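Atg1 tMIT (Kluyveromyces marxianus, PDB 4P1N) is the tandem MIT region of a serine/threonine protein kinase that is essential in autophagy and required for autophagosome formation. Local coordinates at residues 105-110 against 234-239; 183-188 against 246-251; 18-23 against 226-231; 100-105 against 161-166; 30-35 against 157-162. One frame throughout, in Å; residues are numbered along the deposited sequence.

Contact 1 (105-110 against 234-239); sequences SLLLYL and NEVYDD
Leu-107 and Leu-110, on one flank of helix 95-129, pack against Glu-235 and Val-236 in a buried, mainly apolar contact where a helix assigned to the first MIT domain meets a chain corner of the second. CG1 of Val-236 is the shared apolar partner: Leu-107 reaches it with CD2 at 3.8 Å and Leu-110 with CD1 at 4.1 Å, each leucine crossing the valine at about a right angle. In Val-236 this methyl lies anti to the carbonyl carbon (chi1 -63°), which carries it to the helix. The corner is a type I beta turn from Asn-234 to Tyr-237, reinforced by an Asx turn: OD1 of Asn-234 takes the N-H of Val-236 at 2.9 Å in the plane of its carbonyl, with an N-H...O angle of 169°. Glu-235 lays its CG against Leu-110, 3.7 Å from CB and 3.5 Å from the carbonyl O. Its carboxylate continues past Leu-110, and OE1 is gripped by the hydroxyl of Thr-114 and the ammonium of Lys-111. An alanine in place of Glu-235 would take away this acceptor and is likely to leave Lys-111 without its salt-bridge mate and a gap beside Leu-110. Water also bonds the carbonyl O of Leu-107 at 2.8 Å; its approach to OE2 of Glu-235 is so short that this second bond is doubtful.

Contact 2 (183-188 against 246-251); sequences FVEKLI and TSLDES
Ser-247 starts the contact by turning its hydroxyl to the ring of Phe-183: with OG anti to the backbone N (chi1 180°), the oxygen stands 3.4 Å from CE2 and 3.7 Å from CD2, approaching obliquely. The CB of the same serine lies 3.8 Å from OE1 of Glu-185, a touch of methylene on carboxylate oxygen. Leu-248 comes next and sends CD2 to CG of Glu-185 at 3.8 Å, the two side chains sliding past each other in opposite directions. Glu-185 thus presents its aliphatic part to the leucine, while its chain, bent at chi2, delivers the carboxylate to the serine side, where OE1 takes a weak hydrogen bond from ND2 of Asn-234. An alanine at this position removes CG and the carboxylate, which is likely to open a gap beside CD2 of Leu-248 and leave ND2 of Asn-234 without this acceptor. Asp-249 then closes the loop as an N-cap: its OD1 accepts the backbone N-H of Asp-252, and the hydroxyl of Ser-251 donates to the same oxygen at 2.7 Å from the syn side. Through Ser-247 and Leu-248 the contact ties, within the second MIT domain, the start of helix 184-204 to the loop leading into helix 250-273, with Leu-226 of helix 209-227 packed on Glu-185.

Contact 3 (18-23 against 226-231); sequences SAKAFV and LLDEHL
OD1 of Asp-228, whose other carboxylate oxygen faces Lys-20 across the contact, accepts two weak hydrogen bonds from His-230: one from the backbone N at 2.9 Å and one from ND1 at 2.8 Å. Both are strongly bent, with N-H...O angles of 128° and 119°, and the histidine is poorly ordered, so its ring is probably only loosely fixed. The second oxygen, OD2, lies 4.0 Å from NZ of Lys-20, beyond salt-bridge distance; the opposite charges probably still attract at this range. Lys-20 reaches the loop because its chain is extended beyond CG, with chi2, chi3 and chi4 all close to 180°. On the way, its CD touches CD1 of Leu-231 at 4.0 Å, and the lysine crosses both the leucine and the aspartate at about a right angle. The turn that carries both partners is closed by a backbone bond from N of Leu-231 to O of Asp-228 at 2.9 Å. In the fold, this small contact bridges the two MIT domains: Lys-20, on helix 10-33, touches Ile-115 of helix 95-129 and Trp-221 of helix 209-227 and meets the loop that follows helix 209-227.

Contact 4 (100-105 against 161-166); sequences KLCMES and RLKLHT
Within 100-105, Cys-102 is the first residue to touch 161-166, laying CB against CD1 of Leu-164 at 3.4 Å. That is tighter than usual for two carbons, and Leu-164 is also poorly staggered (chi1 -108°, chi2 16°), so the exact placing of its methyls is doubtful even though the packing itself is plain. The cysteine's SG turns off toward Lys-163 and lies 4.1 Å from CD, on the aliphatic part of the lysine. Met-103 follows: CG meets CD2 of Leu-164 at 3.9 Å, crossing at about a right angle, and the same methyl rests 3.8 Å from the backbone N of Met-103. Leu-164 thus divides its methyls, CD1 on CB of Cys-102 and CD2 on Met-103. One turn along from Lys-100, Glu-104 faces elsewhere: OE1 pairs weakly with NZ of Lys-100, while OE2 forms a salt bridge with Lys-31 of helix 10-33. The axes of segments 100-105 and 161-166 run roughly antiparallel, at 147°, and approach to 9.8 Å, as expected of consecutive helices in the three-helix bundle of an MIT domain. Helix 10-33, the third member, lies against this pair at Ser-105, while Ile-182, in the loop before helix 184-204, touches Met-103.

Contact 5 (30-35 against 157-162); sequences MKFSQI and AEFLRL
Phe-32 carries this contact between helix 10-33 and helix 137-170, with Phe-159 and Leu-160 as its partners. Its CB begins beside the hydroxyl of Tyr-109 on helix 95-129, the third helix here. With CG anti to the backbone N (chi1 -167°), the ring then swings out toward helix 137-170. CD1 comes first to Leu-160, at 4.0 Å from its CD1, the leucine approaching obliquely. Further out, CE1 reaches CD2 of Phe-159 at 4.0 Å and its CE2 at 4.1 Å, while CD2 of Leu-160 stands 4.2 Å from the same carbon. At the tip, CZ again meets CD2 of Phe-159, at 4.2 Å. The two phenylalanines therefore touch rim to rim, each coming up to the other near its ring plane, and no stacking of faces is involved. Leu-160 is also approached by Ile-35, whose CD1 lies 4.3 Å from CD2 of the leucine, so this CD2 lies near both Ile-35 and Phe-32, while CD1 meets Phe-32. Just before Ile-35 in sequence, Gln-34 folds back and gives NE2 to the carbonyl O of Met-30 at 3.1 Å, from above the carbonyl plane. Across the two segments the touching groups are all hydrocarbon, so the hold between these helices of the first MIT domain probably rests on shape and on exclusion of water, with Phe-159 at the more exposed margin.

Contacts 4 and 5, with centres about 6 Å apart, share helix 137-170 and join all three helices of the first MIT domain at one end; the Glu-104 to Lys-31 salt bridge connects them. The centres of contacts 1 and 4 are about 12 Å apart, both on helix 95-129, and contact 1, like contact 3, spans the two domains. Contact 2 belongs to the second domain alone and touches contact 1 through Asn-234 and Glu-185. Along the chain, both segments of contacts 4 and 5 precede those of contact 2, whereas contacts 1 and 3 run from the first domain to residues 226-239. The tandem domains are thus joined at separate sites, consistent with one compact unit.

Contact 1 (105-110 against 234-239)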
# COMPACT_ATOMS: atom_id res chain seq x y z
N SER B 105 -9.43 -19.31 1.61
CA SER B 105 -9.32 -17.86 1.57
C SER B 105 -9.00 -17.30 2.97
O SER B 105 -8.08 -16.50 3.13
CB SER B 105 -10.58 -17.24 0.96
OG SER B 105 -10.31 -15.89 0.53
N LEU B 106 -9.69 -17.76 3.98
CA LEU B 106 -9.46 -17.29 5.33
C LEU B 106 -8.04 -17.50 5.75
O LEU B 106 -7.43 -16.59 6.28
CB LEU B 106 -10.32 -18.06 6.34
CG LEU B 106 -10.85 -17.36 7.57
CD1 LEU B 106 -11.29 -18.42 8.58
CD2 LEU B 106 -9.95 -16.32 8.23
N LEU B 107 -7.56 -18.73 5.61
CA LEU B 107 -6.20 -19.07 5.98
C LEU B 107 -5.15 -18.19 5.28
O LEU B 107 -4.16 -17.78 5.91
CB LEU B 107 -5.92 -20.57 5.68
CG LEU B 107 -6.75 -21.58 6.50
CD1 LEU B 107 -6.31 -22.99 6.17
CD2 LEU B 107 -6.63 -21.31 7.99
N LEU B 108 -5.37 -17.91 4.01
CA LEU B 108 -4.49 -17.01 3.24
C LEU B 108 -4.59 -15.59 3.70
O LEU B 108 -3.58 -14.88 3.73
CB LEU B 108 -4.82 -17.11 1.73
CG LEU B 108 -4.53 -18.50 1.17
CD1 LEU B 108 -5.06 -18.64 -0.24
CD2 LEU B 108 -3.03 -18.83 1.23
N TYR B 109 -5.77 -15.12 4.11
CA TYR B 109 -5.84 -13.81 4.70
C TYR B 109 -5.11 -13.81 6.04
O TYR B 109 -4.50 -12.80 6.39
CB TYR B 109 -7.29 -13.29 4.88
CG TYR B 109 -7.90 -12.78 3.63
CD1 TYR B 109 -7.30 -11.73 2.91
CD2 TYR B 109 -9.00 -13.41 3.08
CE1 TYR B 109 -7.83 -11.28 1.71
CE2 TYR B 109 -9.53 -12.98 1.86
CZ TYR B 109 -8.93 -11.93 1.18
OH TYR B 109 -9.49 -11.51 0.01
N LEU B 110 -5.19 -14.88 6.82
CA LEU B 110 -4.52 -14.88 8.13
C LEU B 110 -3.00 -14.89 7.96
O LEU B 110 -2.30 -14.28 8.71
CB LEU B 110 -4.93 -16.04 9.02
CG LEU B 110 -6.39 -16.11 9.47
CD1 LEU B 110 -6.60 -17.39 10.27
CD2 LEU B 110 -6.80 -14.96 10.38
N ASN B 234 2.10 -21.25 12.07
CA ASN B 234 0.74 -21.42 11.58
C ASN B 234 -0.23 -20.73 12.52
O ASN B 234 -0.30 -21.05 13.72
CB ASN B 234 0.40 -22.89 11.44
CG ASN B 234 -0.94 -23.12 10.74
OD1 ASN B 234 -1.94 -22.52 11.12
ND2 ASN B 234 -0.95 -24.00 9.73
N GLU B 235 -1.03 -19.82 11.96
CA GLU B 235 -1.81 -18.96 12.78
C GLU B 235 -3.06 -19.61 13.40
O GLU B 235 -3.71 -18.99 14.20
CB GLU B 235 -2.13 -17.57 12.18
CG GLU B 235 -1.83 -17.00 10.81
CD GLU B 235 -0.68 -17.51 9.98
OE1 GLU B 235 0.37 -16.80 9.87
OE2 GLU B 235 -0.90 -18.55 9.31
N VAL B 236 -3.41 -20.84 13.03
CA VAL B 236 -4.52 -21.51 13.70
C VAL B 236 -4.01 -22.47 14.76
O VAL B 236 -4.80 -23.04 15.46
CB VAL B 236 -5.48 -22.22 12.72
CG1 VAL B 236 -6.13 -21.19 11.78
CG2 VAL B 236 -4.77 -23.29 11.91
N TYR B 237 -2.70 -22.63 14.88
CA TYR B 237 -2.12 -23.49 15.93
C TYR B 237 -1.45 -22.65 17.00
O TYR B 237 -0.24 -22.48 17.01
CB TYR B 237 -1.13 -24.49 15.35
CG TYR B 237 -1.82 -25.49 14.46
CD1 TYR B 237 -2.76 -26.39 14.97
CD2 TYR B 237 -1.57 -25.51 13.11
CE1 TYR B 237 -3.41 -27.28 14.14
CE2 TYR B 237 -2.21 -26.39 12.27
CZ TYR B 237 -3.12 -27.27 12.79
OH TYR B 237 -3.72 -28.12 11.92
N ASP B 238 -2.26 -22.12 17.90
CA ASP B 238 -1.81 -21.22 18.96
C ASP B 238 -1.38 -22.07 20.16
O ASP B 238 -2.02 -23.06 20.51
CB ASP B 238 -2.89 -20.17 19.31
CG ASP B 238 -2.58 -19.36 20.61
OD1 ASP B 238 -2.49 -19.96 21.70
OD2 ASP B 238 -2.45 -18.12 20.54
N ASP B 239 -0.28 -21.63 20.76
CA ASP B 239 0.34 -22.23 21.98
C ASP B 239 -0.53 -22.31 23.24
O ASP B 239 -0.34 -23.17 24.10
CB ASP B 239 1.55 -21.34 22.36
CG ASP B 239 2.74 -22.11 22.70
OD1 ASP B 239 2.61 -23.33 22.63
OD2 ASP B 239 3.80 -21.52 23.02
O HOH W 1 -2.88 -19.11 8.01

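Contact 2 (183-188 against 246-251)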
# COMPACT_ATOMS: atom_id res chain seq x y z
N PHE B 183 -4.34 -27.20 5.36
CA PHE B 183 -3.15 -26.56 5.89
C PHE B 183 -2.78 -25.42 4.94
O PHE B 183 -2.64 -25.62 3.72
CB PHE B 183 -1.97 -27.53 5.91
CG PHE B 183 -2.04 -28.56 7.00
CD1 PHE B 183 -2.53 -29.83 6.74
CD2 PHE B 183 -1.57 -28.28 8.29
CE1 PHE B 183 -2.57 -30.80 7.73
CE2 PHE B 183 -1.60 -29.27 9.28
CZ PHE B 183 -2.10 -30.52 9.00
N VAL B 184 -2.55 -24.25 5.50
CA VAL B 184 -2.12 -23.12 4.70
C VAL B 184 -0.76 -23.42 4.04
O VAL B 184 -0.44 -22.93 2.94
CB VAL B 184 -2.05 -21.84 5.55
CG1 VAL B 184 -0.83 -21.90 6.48
CG2 VAL B 184 -1.96 -20.63 4.61
N GLU B 185 0.08 -24.23 4.66
CA GLU B 185 1.40 -24.36 4.06
C GLU B 185 1.37 -25.22 2.80
O GLU B 185 2.10 -24.96 1.86
CB GLU B 185 2.54 -24.66 5.05
CG GLU B 185 2.28 -25.39 6.30
CD GLU B 185 1.33 -24.80 7.29
OE1 GLU B 185 1.76 -24.10 8.22
OE2 GLU B 185 0.15 -25.16 7.21
N LYS B 186 0.42 -26.14 2.73
CA LYS B 186 0.18 -26.90 1.53
C LYS B 186 -0.37 -26.04 0.38
O LYS B 186 0.08 -26.15 -0.75
CB LYS B 186 -0.77 -28.04 1.84
CG LYS B 186 -1.02 -28.94 0.66
CD LYS B 186 -2.51 -29.10 0.32
CE LYS B 186 -2.82 -30.55 -0.05
NZ LYS B 186 -2.08 -30.95 -1.28
N LEU B 187 -1.33 -25.19 0.69
CA LEU B 187 -1.79 -24.14 -0.23
C LEU B 187 -0.64 -23.32 -0.83
O LEU B 187 -0.52 -23.17 -2.01
CB LEU B 187 -2.73 -23.19 0.52
CG LEU B 187 -4.25 -23.26 0.36
CD1 LEU B 187 -4.72 -24.56 -0.25
CD2 LEU B 187 -4.98 -22.92 1.66
N ILE B 188 0.21 -22.77 0.03
CA ILE B 188 1.31 -21.94 -0.46
C ILE B 188 2.28 -22.75 -1.33
O ILE B 188 2.67 -22.35 -2.44
CB ILE B 188 2.01 -21.24 0.74
CG1 ILE B 188 1.03 -20.19 1.36
CG2 ILE B 188 3.32 -20.59 0.27
CD1 ILE B 188 1.26 -19.88 2.85
N THR B 246 4.99 -23.85 14.29
CA THR B 246 5.26 -24.29 12.93
C THR B 246 4.76 -25.71 12.80
O THR B 246 4.93 -26.52 13.69
CB THR B 246 6.74 -24.21 12.55
OG1 THR B 246 7.18 -22.86 12.74
CG2 THR B 246 6.93 -24.59 11.08
N SER B 247 4.11 -25.97 11.69
CA SER B 247 3.41 -27.21 11.43
C SER B 247 4.21 -28.09 10.47
O SER B 247 3.89 -29.26 10.27
CB SER B 247 2.06 -26.85 10.79
OG SER B 247 1.33 -28.04 10.52
N LEU B 248 5.20 -27.49 9.83
CA LEU B 248 6.08 -28.18 8.92
C LEU B 248 7.05 -29.00 9.75
O LEU B 248 7.47 -28.55 10.82
CB LEU B 248 6.88 -27.18 8.09
CG LEU B 248 6.14 -26.24 7.12
CD1 LEU B 248 7.02 -25.06 6.75
CD2 LEU B 248 5.74 -26.98 5.86
N ASP B 249 7.40 -30.18 9.26
CA ASP B 249 8.55 -30.92 9.80
C ASP B 249 9.83 -30.60 9.04
O ASP B 249 9.81 -29.88 8.04
CB ASP B 249 8.27 -32.43 9.88
CG ASP B 249 8.42 -33.16 8.54
OD1 ASP B 249 9.30 -32.82 7.72
OD2 ASP B 249 7.68 -34.15 8.33
N GLU B 250 10.95 -31.14 9.53
CA GLU B 250 12.27 -30.81 8.99
C GLU B 250 12.47 -31.27 7.55
O GLU B 250 13.15 -30.58 6.78
CB GLU B 250 13.37 -31.43 9.87
CG GLU B 250 14.74 -30.80 9.64
CD GLU B 250 14.73 -29.31 9.92
OE1 GLU B 250 14.09 -28.90 10.92
OE2 GLU B 250 15.34 -28.54 9.13
N SER B 251 11.93 -32.43 7.19
CA SER B 251 12.04 -32.93 5.81
C SER B 251 11.22 -32.06 4.87
O SER B 251 11.54 -31.95 3.69
CB SER B 251 11.60 -34.40 5.71
OG SER B 251 10.19 -34.52 5.87

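Contact 3 (18-23 against 226-231)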
# COMPACT_ATOMS: atom_id res chain seq x y z
N SER B 18 6.68 -6.42 2.23
CA SER B 18 5.50 -5.95 1.48
C SER B 18 5.33 -6.74 0.20
O SER B 18 4.19 -6.99 -0.25
CB SER B 18 5.59 -4.46 1.15
OG SER B 18 5.56 -3.68 2.34
N ALA B 19 6.43 -7.16 -0.39
CA ALA B 19 6.36 -8.09 -1.52
C ALA B 19 5.72 -9.43 -1.14
O ALA B 19 4.85 -9.99 -1.85
CB ALA B 19 7.74 -8.31 -2.09
N LYS B 20 6.15 -9.94 -0.02
CA LYS B 20 5.55 -11.13 0.55
C LYS B 20 4.07 -10.98 0.91
O LYS B 20 3.25 -11.89 0.63
CB LYS B 20 6.34 -11.53 1.81
CG LYS B 20 7.74 -12.05 1.50
CD LYS B 20 8.64 -12.16 2.73
CE LYS B 20 10.03 -12.58 2.29
NZ LYS B 20 10.94 -12.57 3.45
N ALA B 21 3.72 -9.86 1.54
CA ALA B 21 2.31 -9.61 1.88
C ALA B 21 1.50 -9.51 0.61
O ALA B 21 0.45 -10.14 0.46
CB ALA B 21 2.18 -8.34 2.72
N PHE B 22 2.05 -8.84 -0.38
CA PHE B 22 1.31 -8.65 -1.62
C PHE B 22 0.98 -9.96 -2.30
O PHE B 22 -0.13 -10.19 -2.77
CB PHE B 22 2.11 -7.75 -2.60
CG PHE B 22 1.42 -7.56 -3.91
CD1 PHE B 22 0.43 -6.60 -4.05
CD2 PHE B 22 1.67 -8.42 -4.99
CE1 PHE B 22 -0.23 -6.43 -5.26
CE2 PHE B 22 1.03 -8.25 -6.21
CZ PHE B 22 0.05 -7.28 -6.35
N VAL B 23 1.97 -10.83 -2.41
CA VAL B 23 1.80 -12.11 -3.08
C VAL B 23 0.79 -13.00 -2.35
O VAL B 23 -0.03 -13.68 -2.94
CB VAL B 23 3.20 -12.77 -3.24
CG1 VAL B 23 3.08 -14.21 -3.53
CG2 VAL B 23 3.96 -12.09 -4.37
N LEU B 226 7.58 -19.70 3.93
CA LEU B 226 7.57 -20.98 4.61
C LEU B 226 8.90 -21.32 5.28
O LEU B 226 8.93 -22.19 6.14
CB LEU B 226 7.22 -22.08 3.64
CG LEU B 226 5.89 -21.96 2.88
CD1 LEU B 226 5.64 -23.21 2.06
CD2 LEU B 226 4.76 -21.76 3.89
N LEU B 227 9.98 -20.67 4.87
CA LEU B 227 11.30 -20.88 5.45
C LEU B 227 11.65 -19.78 6.44
O LEU B 227 12.68 -19.83 7.06
CB LEU B 227 12.37 -20.93 4.36
CG LEU B 227 12.27 -22.10 3.39
CD1 LEU B 227 13.30 -21.96 2.28
CD2 LEU B 227 12.42 -23.42 4.13
N ASP B 228 10.79 -18.77 6.57
CA ASP B 228 11.07 -17.68 7.47
C ASP B 228 10.49 -17.98 8.84
O ASP B 228 9.26 -18.16 9.00
CB ASP B 228 10.50 -16.39 6.89
CG ASP B 228 10.88 -15.17 7.70
OD1 ASP B 228 10.69 -15.16 8.93
OD2 ASP B 228 11.34 -14.19 7.10
N GLU B 229 11.36 -17.99 9.85
CA GLU B 229 10.96 -18.36 11.21
C GLU B 229 9.89 -17.45 11.78
O GLU B 229 9.00 -17.93 12.45
CB GLU B 229 12.17 -18.44 12.17
N HIS B 230 9.96 -16.15 11.51
CA HIS B 230 8.94 -15.22 12.00
C HIS B 230 7.65 -15.28 11.17
O HIS B 230 6.72 -14.59 11.53
CB HIS B 230 9.40 -13.74 11.99
CG HIS B 230 10.89 -13.51 11.98
ND1 HIS B 230 11.59 -13.28 10.82
CD2 HIS B 230 11.79 -13.42 13.00
CE1 HIS B 230 12.87 -13.09 11.11
NE2 HIS B 230 13.01 -13.16 12.43
N LEU B 231 7.60 -16.03 10.05
CA LEU B 231 6.43 -16.05 9.15
C LEU B 231 5.83 -17.44 8.89
O LEU B 231 4.69 -17.54 8.45
CB LEU B 231 6.80 -15.49 7.79
CG LEU B 231 7.43 -14.11 7.72
CD1 LEU B 231 7.61 -13.73 6.25
CD2 LEU B 231 6.57 -13.10 8.46

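Contact 4 (100-105 against 161-166)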
# COMPACT_ATOMS: atom_id res chain seq x y z
N LYS B 100 -14.72 -25.21 1.27
CA LYS B 100 -13.31 -25.36 0.99
C LYS B 100 -12.67 -24.01 0.58
O LYS B 100 -11.62 -23.63 1.09
CB LYS B 100 -13.09 -26.40 -0.11
CG LYS B 100 -11.71 -27.03 -0.06
CD LYS B 100 -11.33 -27.72 -1.35
CE LYS B 100 -10.04 -28.52 -1.17
NZ LYS B 100 -9.12 -28.43 -2.34
N LEU B 101 -13.33 -23.30 -0.32
CA LEU B 101 -12.89 -22.00 -0.74
C LEU B 101 -12.85 -20.99 0.41
O LEU B 101 -11.93 -20.19 0.49
CB LEU B 101 -13.78 -21.45 -1.86
CG LEU B 101 -13.58 -22.09 -3.24
CD1 LEU B 101 -14.68 -21.61 -4.18
CD2 LEU B 101 -12.23 -21.77 -3.82
N CYS B 102 -13.86 -21.02 1.27
CA CYS B 102 -13.96 -20.10 2.39
C CYS B 102 -12.80 -20.33 3.38
O CYS B 102 -12.12 -19.35 3.79
CB CYS B 102 -15.31 -20.23 3.10
SG CYS B 102 -16.69 -19.45 2.21
N MET B 103 -12.57 -21.59 3.73
CA MET B 103 -11.44 -21.93 4.57
C MET B 103 -10.10 -21.52 3.96
O MET B 103 -9.29 -20.95 4.64
CB MET B 103 -11.37 -23.42 4.90
CG MET B 103 -11.66 -23.73 6.35
SD MET B 103 -10.38 -23.09 7.45
CE MET B 103 -9.97 -24.56 8.40
N GLU B 104 -9.89 -21.86 2.70
CA GLU B 104 -8.66 -21.57 1.98
C GLU B 104 -8.40 -20.07 1.96
O GLU B 104 -7.32 -19.63 2.30
CB GLU B 104 -8.70 -22.13 0.57
CG GLU B 104 -8.44 -23.63 0.50
CD GLU B 104 -8.68 -24.25 -0.88
OE1 GLU B 104 -8.29 -25.44 -1.06
OE2 GLU B 104 -9.26 -23.60 -1.78
N SER B 105 -9.43 -19.31 1.61
CA SER B 105 -9.32 -17.86 1.57
C SER B 105 -9.00 -17.30 2.97
O SER B 105 -8.08 -16.50 3.13
CB SER B 105 -10.58 -17.24 0.96
OG SER B 105 -10.31 -15.89 0.53
N ARG B 161 -14.80 -15.87 8.69
CA ARG B 161 -14.89 -16.69 9.91
C ARG B 161 -16.33 -16.87 10.29
O ARG B 161 -16.72 -17.92 10.82
CB ARG B 161 -14.13 -16.07 11.09
N LEU B 162 -17.12 -15.83 10.01
CA LEU B 162 -18.53 -15.77 10.38
C LEU B 162 -19.34 -16.59 9.39
O LEU B 162 -20.25 -17.33 9.77
CB LEU B 162 -19.01 -14.31 10.39
CG LEU B 162 -20.25 -14.01 11.23
CD1 LEU B 162 -20.17 -12.58 11.75
CD2 LEU B 162 -21.53 -14.23 10.44
N LYS B 163 -18.98 -16.47 8.12
CA LYS B 163 -19.58 -17.33 7.11
C LYS B 163 -19.32 -18.80 7.46
O LYS B 163 -20.22 -19.64 7.40
CB LYS B 163 -19.06 -16.99 5.72
CG LYS B 163 -19.71 -17.79 4.62
CD LYS B 163 -19.78 -17.04 3.29
CE LYS B 163 -21.08 -17.37 2.56
NZ LYS B 163 -21.26 -16.55 1.32
N LEU B 164 -18.10 -19.11 7.90
CA LEU B 164 -17.76 -20.50 8.24
C LEU B 164 -18.57 -21.08 9.42
O LEU B 164 -19.02 -22.22 9.35
CB LEU B 164 -16.26 -20.70 8.43
CG LEU B 164 -15.52 -21.48 7.31
CD1 LEU B 164 -16.28 -21.63 5.99
CD2 LEU B 164 -14.18 -20.86 7.06
N HIS B 165 -18.74 -20.30 10.49
CA HIS B 165 -19.65 -20.65 11.59
C HIS B 165 -21.06 -20.97 11.11
O HIS B 165 -21.70 -21.91 11.60
CB HIS B 165 -19.76 -19.51 12.59
CG HIS B 165 -18.84 -19.63 13.75
ND1 HIS B 165 -17.85 -18.71 14.02
CD2 HIS B 165 -18.75 -20.57 14.72
CE1 HIS B 165 -17.20 -19.08 15.10
NE2 HIS B 165 -17.72 -20.21 15.55
N THR B 166 -21.56 -20.14 10.20
CA THR B 166 -22.87 -20.35 9.60
C THR B 166 -22.98 -21.72 8.90
O THR B 166 -23.91 -22.50 9.18
CB THR B 166 -23.20 -19.19 8.63
OG1 THR B 166 -23.61 -18.06 9.41
CG2 THR B 166 -24.32 -19.56 7.64

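Contact 5 (30-35 against 157-162)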
# COMPACT_ATOMS: atom_id res chain seq x y z
N MET B 30 -7.65 -14.15 -5.00
CA MET B 30 -8.02 -15.07 -6.05
C MET B 30 -8.99 -16.18 -5.50
O MET B 30 -9.91 -16.59 -6.17
CB MET B 30 -6.76 -15.66 -6.69
CG MET B 30 -7.02 -16.71 -7.76
SD MET B 30 -7.32 -18.34 -7.03
CE MET B 30 -5.69 -19.09 -7.15
N LYS B 31 -8.82 -16.61 -4.26
CA LYS B 31 -9.76 -17.56 -3.66
C LYS B 31 -11.03 -16.84 -3.27
O LYS B 31 -12.11 -17.34 -3.52
CB LYS B 31 -9.18 -18.21 -2.42
CG LYS B 31 -7.96 -19.06 -2.66
CD LYS B 31 -8.32 -20.30 -3.43
CE LYS B 31 -7.21 -21.33 -3.41
NZ LYS B 31 -7.80 -22.65 -3.73
N PHE B 32 -10.90 -15.65 -2.68
CA PHE B 32 -12.03 -14.85 -2.25
C PHE B 32 -12.97 -14.56 -3.42
O PHE B 32 -14.18 -14.69 -3.28
CB PHE B 32 -11.56 -13.54 -1.64
CG PHE B 32 -12.61 -12.78 -0.90
CD1 PHE B 32 -13.11 -13.26 0.30
CD2 PHE B 32 -13.08 -11.58 -1.38
CE1 PHE B 32 -14.10 -12.57 0.99
CE2 PHE B 32 -14.06 -10.87 -0.69
CZ PHE B 32 -14.55 -11.35 0.51
N SER B 33 -12.41 -14.15 -4.55
CA SER B 33 -13.20 -13.85 -5.77
C SER B 33 -14.13 -14.96 -6.21
O SER B 33 -15.26 -14.69 -6.59
CB SER B 33 -12.28 -13.53 -6.93
OG SER B 33 -12.17 -12.15 -7.05
N GLN B 34 -13.67 -16.21 -6.13
CA GLN B 34 -14.51 -17.37 -6.52
C GLN B 34 -15.67 -17.60 -5.56
O GLN B 34 -16.49 -18.50 -5.77
CB GLN B 34 -13.70 -18.66 -6.62
CG GLN B 34 -12.55 -18.62 -7.61
CD GLN B 34 -11.60 -19.77 -7.40
OE1 GLN B 34 -12.02 -20.93 -7.34
NE2 GLN B 34 -10.31 -19.48 -7.28
N ILE B 35 -15.74 -16.79 -4.51
CA ILE B 35 -16.82 -16.82 -3.55
C ILE B 35 -17.86 -15.72 -3.83
O ILE B 35 -19.01 -15.83 -3.42
CB ILE B 35 -16.23 -16.68 -2.13
CG1 ILE B 35 -15.62 -18.00 -1.70
CG2 ILE B 35 -17.25 -16.20 -1.09
CD1 ILE B 35 -14.41 -17.80 -0.83
N ALA B 157 -11.26 -11.53 6.57
CA ALA B 157 -11.12 -12.73 7.39
C ALA B 157 -12.26 -12.87 8.42
O ALA B 157 -12.73 -13.97 8.66
CB ALA B 157 -9.79 -12.73 8.11
N GLU B 158 -12.69 -11.76 9.03
CA GLU B 158 -13.81 -11.80 9.98
C GLU B 158 -15.10 -12.19 9.27
O GLU B 158 -15.90 -12.99 9.76
CB GLU B 158 -14.02 -10.46 10.68
CG GLU B 158 -13.02 -10.12 11.77
CD GLU B 158 -13.23 -10.92 13.05
OE1 GLU B 158 -13.96 -11.94 13.06
OE2 GLU B 158 -12.63 -10.53 14.08
N PHE B 159 -15.31 -11.60 8.11
CA PHE B 159 -16.44 -11.98 7.30
C PHE B 159 -16.38 -13.49 7.09
O PHE B 159 -17.33 -14.19 7.43
CB PHE B 159 -16.46 -11.20 6.01
CG PHE B 159 -17.38 -11.75 4.97
CD1 PHE B 159 -18.75 -11.62 5.10
CD2 PHE B 159 -16.87 -12.35 3.82
CE1 PHE B 159 -19.60 -12.11 4.12
CE2 PHE B 159 -17.71 -12.85 2.85
CZ PHE B 159 -19.08 -12.72 2.99
N LEU B 160 -15.24 -14.00 6.60
CA LEU B 160 -15.12 -15.43 6.31
C LEU B 160 -15.27 -16.34 7.53
O LEU B 160 -15.79 -17.45 7.42
CB LEU B 160 -13.80 -15.75 5.60
CG LEU B 160 -13.65 -15.24 4.15
CD1 LEU B 160 -12.19 -15.17 3.73
CD2 LEU B 160 -14.41 -16.10 3.16
N ARG B 161 -14.80 -15.87 8.69
CA ARG B 161 -14.89 -16.69 9.91
C ARG B 161 -16.33 -16.87 10.29
O ARG B 161 -16.72 -17.92 10.82
CB ARG B 161 -14.13 -16.07 11.09
N LEU B 162 -17.12 -15.83 10.01
CA LEU B 162 -18.53 -15.77 10.38
C LEU B 162 -19.34 -16.59 9.39
O LEU B 162 -20.25 -17.33 9.77
CB LEU B 162 -19.01 -14.31 10.39
CG LEU B 162 -20.25 -14.01 11.23
CD1 LEU B 162 -20.17 -12.58 11.75
CD2 LEU B 162 -21.53 -14.23 10.44